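Local coordinates for protein sulfoquinovosidase (Escherichia coli, PDB 5AEG) that hydrolyses sulfoquinovosyl diacylglycerides and simple sulfoquinovosides such as sulfoquinovosyl glycerol, releasing sulfoquinovose for breakdown by sulfoglycolysis, at residues E237-T240 against A241-R245; A616-E620 against E621-D625. All coordinates share one frame; numbering follows the deposited sequence.

Interaction 1 (E237-T240 against A241-R245); sequences EKLT and ALLGR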
loop_
_atom_site.group_PDB
_atom_site.type_symbol
_atom_site.label_atom_id
_atom_site.label_comp_id
_atom_site.label_asym_id
_atom_site.label_seq_id
_atom_site.Cartn_x
_atom_site.Cartn_y
_atom_site.Cartn_z
ATOM N N GLU A 237 14.148 7.162 -8.488
ATOM C CA GLU A 237 14.715 8.361 -7.911
ATOM C C GLU A 237 13.936 9.620 -8.354
ATOM O O GLU A 237 13.623 10.449 -7.525
ATOM C CB GLU A 237 16.226 8.479 -8.217
ATOM C CG GLU A 237 16.829 9.705 -7.561
ATOM C CD GLU A 237 18.325 9.838 -7.783
ATOM O OE1 GLU A 237 18.862 9.203 -8.716
ATOM O OE2 GLU A 237 18.940 10.621 -7.033
ATOM N N LYS A 238 13.612 9.745 -9.632
ATOM C CA LYS A 238 12.823 10.895 -10.100
ATOM C C LYS A 238 11.428 10.872 -9.544
ATOM O O LYS A 238 10.919 11.860 -9.036
ATOM C CB LYS A 238 12.810 10.935 -11.634
ATOM C CG LYS A 238 14.199 11.390 -12.119
ATOM C CD LYS A 238 14.318 11.254 -13.614
ATOM C CE LYS A 238 15.762 11.557 -14.103
ATOM N NZ LYS A 238 15.652 11.762 -15.571
ATOM N N LEU A 239 10.832 9.673 -9.508
ATOM C CA LEU A 239 9.443 9.593 -9.048
ATOM C C LEU A 239 9.306 9.961 -7.601
ATOM O O LEU A 239 8.343 10.720 -7.183
ATOM C CB LEU A 239 8.842 8.192 -9.347
ATOM C CG LEU A 239 7.385 7.981 -8.886
ATOM C CD1 LEU A 239 6.389 8.919 -9.616
ATOM C CD2 LEU A 239 6.996 6.560 -9.215
ATOM N N THR A 240 10.230 9.477 -6.791
ATOM C CA THR A 240 10.249 9.830 -5.397
ATOM C C THR A 240 10.714 11.279 -5.092
ATOM O O THR A 240 10.362 11.808 -4.033
ATOM C CB THR A 240 11.069 8.827 -4.519
ATOM O OG1 THR A 240 12.418 8.754 -4.974
ATOM C CG2 THR A 240 10.458 7.389 -4.603
ATOM N N ALA A 241 11.504 11.894 -5.976
ATOM C CA ALA A 241 11.745 13.379 -5.844
ATOM C C ALA A 241 10.457 14.146 -6.004
ATOM O O ALA A 241 10.270 15.132 -5.351
ATOM C CB ALA A 241 12.803 13.858 -6.873
ATOM N N LEU A 242 9.526 13.594 -6.756
ATOM C CA LEU A 242 8.208 14.179 -6.959
ATOM C C LEU A 242 7.252 13.870 -5.813
ATOM O O LEU A 242 6.617 14.749 -5.264
ATOM C CB LEU A 242 7.627 13.678 -8.268
ATOM C CG LEU A 242 6.213 14.205 -8.567
ATOM C CD1 LEU A 242 6.134 15.717 -8.617
ATOM C CD2 LEU A 242 5.668 13.593 -9.842
ATOM N N LEU A 243 7.146 12.612 -5.436
ATOM C CA LEU A 243 6.105 12.203 -4.462
ATOM C C LEU A 243 6.505 12.244 -3.023
ATOM O O LEU A 243 5.645 12.348 -2.138
ATOM C CB LEU A 243 5.633 10.818 -4.781
ATOM C CG LEU A 243 5.139 10.463 -6.209
ATOM C CD1 LEU A 243 4.892 8.947 -6.330
ATOM C CD2 LEU A 243 3.933 11.244 -6.603
ATOM N N GLY A 244 7.785 11.995 -2.752
ATOM C CA GLY A 244 8.253 11.858 -1.373
ATOM C C GLY A 244 9.155 10.640 -1.212
ATOM O O GLY A 244 9.013 9.682 -1.995
ATOM N N ARG A 245 10.065 10.721 -0.225
ATOM C CA ARG A 245 10.874 9.611 0.248
ATOM C C ARG A 245 10.611 9.361 1.714
ATOM O O ARG A 245 10.331 10.275 2.458
ATOM C CB ARG A 245 12.340 9.868 0.047
ATOM C CG ARG A 245 12.676 9.892 -1.408
ATOM C CD ARG A 245 14.135 10.112 -1.789
ATOM N NE ARG A 245 14.294 10.266 -3.226
ATOM C CZ ARG A 245 14.975 11.236 -3.821
ATOM N NH1 ARG A 245 15.684 12.089 -3.105
ATOM N NH2 ARG A 245 14.971 11.319 -5.117
HETATM O O HOH W 1 16.678 12.912 -6.648
#
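A local side-chain-to-backbone contact sits at the C-terminal end of helix 232-243, where Arg245 folds back over the last turns and hydrogen-bonds to Thr240 and Glu237. The Arg245 chain runs extended from CG to NE and crosses the Thr240 side chain at about a right angle. Its NE donates to Thr240 OG1 at 3.0 Å, nearly in the guanidinium plane. The Thr240 torsion (chi1 59°) sets OG1 between its backbone N and carbonyl carbon, where it meets Arg245 NE and also hydrogen-bonds with Leu236 O. Arg245 NH2 donates to Glu237 O at 2.9 Å. Ala241 N reaches the same oxygen from the opposite face of the carbonyl plane. Water 1 accepts from Arg245 NH2 and donates to Glu237 OE2, which itself stays 4.5 Å from Arg245 NH2. Gly244 N closes the last turn on Thr240 O at 2.9 Å. Gly244 then leaves the helix with phi 134°, where a side chain would jam against the preceding carbonyl. Leu239 CD1 meets Leu243 CD1 at 3.6 Å; Leu239 touches Tyr194 and Leu243 touches His196 of strand 193-197. The NE and NH2 bonds fix the guanidinium plane, and its positive charge probably offsets the negative pole of the helix end.

Interaction 2 (A616-E620 against E621-D625); sequences APVHE and EGRSD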
loop_
_atom_site.group_PDB
_atom_site.type_symbol
_atom_site.label_atom_id
_atom_site.label_comp_id
_atom_site.label_asym_id
_atom_site.label_seq_id
_atom_site.Cartn_x
_atom_site.Cartn_y
_atom_site.Cartn_z
ATOM N N ALA A 616 11.998 -16.288 -3.355
ATOM C CA ALA A 616 10.784 -16.736 -3.991
ATOM C C ALA A 616 9.997 -17.516 -2.954
ATOM O O ALA A 616 10.152 -18.710 -2.812
ATOM C CB ALA A 616 11.065 -17.569 -5.202
ATOM N N PRO A 617 9.148 -16.833 -2.204
ATOM C CA PRO A 617 8.435 -17.487 -1.103
ATOM C C PRO A 617 7.508 -18.620 -1.504
ATOM O O PRO A 617 6.763 -18.523 -2.482
ATOM C CB PRO A 617 7.645 -16.333 -0.429
ATOM C CG PRO A 617 8.111 -15.100 -1.037
ATOM C CD PRO A 617 8.805 -15.424 -2.354
ATOM N N VAL A 618 7.524 -19.714 -0.747
ATOM C CA VAL A 618 6.612 -20.766 -0.987
ATOM C C VAL A 618 5.205 -20.246 -0.635
ATOM O O VAL A 618 4.972 -19.878 0.483
ATOM C CB VAL A 618 7.003 -22.050 -0.141
ATOM C CG1 VAL A 618 5.966 -23.154 -0.239
ATOM C CG2 VAL A 618 8.371 -22.541 -0.637
ATOM N N HIS A 619 4.276 -20.266 -1.570
ATOM C CA HIS A 619 2.902 -19.719 -1.350
ATOM C C HIS A 619 1.802 -20.758 -1.556
ATOM O O HIS A 619 0.619 -20.432 -1.575
ATOM C CB HIS A 619 2.680 -18.435 -2.133
ATOM C CG HIS A 619 2.755 -18.602 -3.620
ATOM N ND1 HIS A 619 1.841 -19.320 -4.382
ATOM C CD2 HIS A 619 3.663 -18.123 -4.490
ATOM C CE1 HIS A 619 2.190 -19.248 -5.650
ATOM N NE2 HIS A 619 3.290 -18.530 -5.733
ATOM N N GLU A 620 2.188 -22.036 -1.611
ATOM C CA GLU A 620 1.240 -23.167 -1.731
ATOM C C GLU A 620 1.386 -24.122 -0.549
ATOM O O GLU A 620 2.502 -24.323 -0.078
ATOM C CB GLU A 620 1.475 -23.946 -3.040
ATOM C CG GLU A 620 1.141 -23.203 -4.314
ATOM C CD GLU A 620 1.650 -23.877 -5.553
ATOM O OE1 GLU A 620 2.140 -25.030 -5.526
ATOM O OE2 GLU A 620 1.559 -23.243 -6.590
ATOM N N GLU A 621 0.274 -24.758 -0.174
ATOM C CA GLU A 621 0.154 -25.743 0.874
ATOM C C GLU A 621 0.845 -27.059 0.444
ATOM O O GLU A 621 0.761 -27.416 -0.716
ATOM C CB GLU A 621 -1.363 -26.027 1.099
ATOM C CG GLU A 621 -1.689 -26.591 2.471
ATOM C CD GLU A 621 -3.161 -26.904 2.708
ATOM O OE1 GLU A 621 -4.047 -26.453 1.980
ATOM O OE2 GLU A 621 -3.427 -27.646 3.662
ATOM N N GLY A 622 1.503 -27.753 1.372
ATOM C CA GLY A 622 1.944 -29.129 1.151
ATOM C C GLY A 622 3.120 -29.250 0.227
ATOM O O GLY A 622 3.394 -30.290 -0.295
ATOM N N ARG A 623 3.925 -28.233 0.068
ATOM C CA ARG A 623 5.080 -28.338 -0.827
ATOM C C ARG A 623 6.307 -28.849 -0.107
ATOM O O ARG A 623 6.520 -28.497 1.038
ATOM C CB ARG A 623 5.439 -26.966 -1.437
ATOM C CG ARG A 623 4.354 -26.404 -2.334
ATOM C CD ARG A 623 4.000 -27.265 -3.567
ATOM N NE ARG A 623 5.186 -27.424 -4.398
ATOM C CZ ARG A 623 5.446 -26.891 -5.580
ATOM N NH1 ARG A 623 4.592 -26.114 -6.229
ATOM N NH2 ARG A 623 6.629 -27.179 -6.157
ATOM N N SER A 624 7.104 -29.671 -0.791
ATOM C CA SER A 624 8.416 -30.069 -0.306
ATOM C C SER A 624 9.539 -29.456 -1.178
ATOM O O SER A 624 10.759 -29.428 -0.800
ATOM C CB SER A 624 8.444 -31.616 -0.247
ATOM O OG SER A 624 8.523 -32.096 -1.543
ATOM N N ASP A 625 9.151 -28.875 -2.308
ATOM C CA ASP A 625 10.111 -28.174 -3.171
ATOM C C ASP A 625 9.396 -26.910 -3.798
ATOM O O ASP A 625 8.225 -26.688 -3.553
ATOM C CB ASP A 625 10.639 -29.136 -4.254
ATOM C CG ASP A 625 9.551 -29.685 -5.172
ATOM O OD1 ASP A 625 8.372 -29.327 -5.145
ATOM O OD2 ASP A 625 9.890 -30.522 -6.003
HETATM O O HOH W 2 3.957 -25.501 1.908
#
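Glu620, Arg623 and Asp625 form a salt-bridge network across the loop that joins strand 613-615 to strand 625-630. Arg623 is the middle member, and its two terminal nitrogens serve different carboxylates. NH1 donates to Glu620 OE1 at 2.8 Å, with an N-H...O angle of 159°. NH2 donates to Asp625 OD1 at 2.9 Å and is similarly straight. Both oxygens sit at the guanidinium edge, close to its plane. Each is approached from above its own carboxylate plane, and the Glu620 carboxylate is turned 42° from the guanidinium. The Arg623 chain bends at chi2 and chi3, both near -60°, and this curl brings NH1 back to Glu620. Its aliphatic part also packs: CG lies 3.9 Å from Glu620 CB, and CB lies 4.0 Å from Val618 CG1. Water 2 ties the backbone of the turn, donating to Glu620 O at 2.7 Å and accepting from Arg623 N. Gly622 passes the bend with positive phi. With two anionic partners, the positive charge of Arg623 is probably well balanced. A methionine here would probably leave Glu620 and Asp625 without their shared positive mate and free both carboxylates to turn. Around the loop, Gly622 N bonds to Glu519 on helix 518-528, while Val618 and Arg623 touch Arg523 of that helix. Val618 and Glu620 also rest on Trp626 of strand 625-630, and His619 meets the Trp626 ring edge-to-face.

Interaction 1 comes first along the chain and closes before interaction 2 opens. Their centres are about 36 Å apart and their nearest atoms about 23 Å apart, so they do not touch. Interaction 1 ends helix 232-243, which packs on strand 193-197 of the N-terminal beta region and precedes strand 257-260, the first strand of the TIM barrel. Interaction 2 lies within the C-terminal domain, in a loop resting on helix 518-528 of the barrel domain. They share no helix, strand or sheet. Both lie away from the catalytic residues and the substrate- and calcium-binding residues. Interaction 1 falls on the chain between the N-terminal beta region and the barrel, and interaction 2 where the C-terminal domain meets helix 518-528.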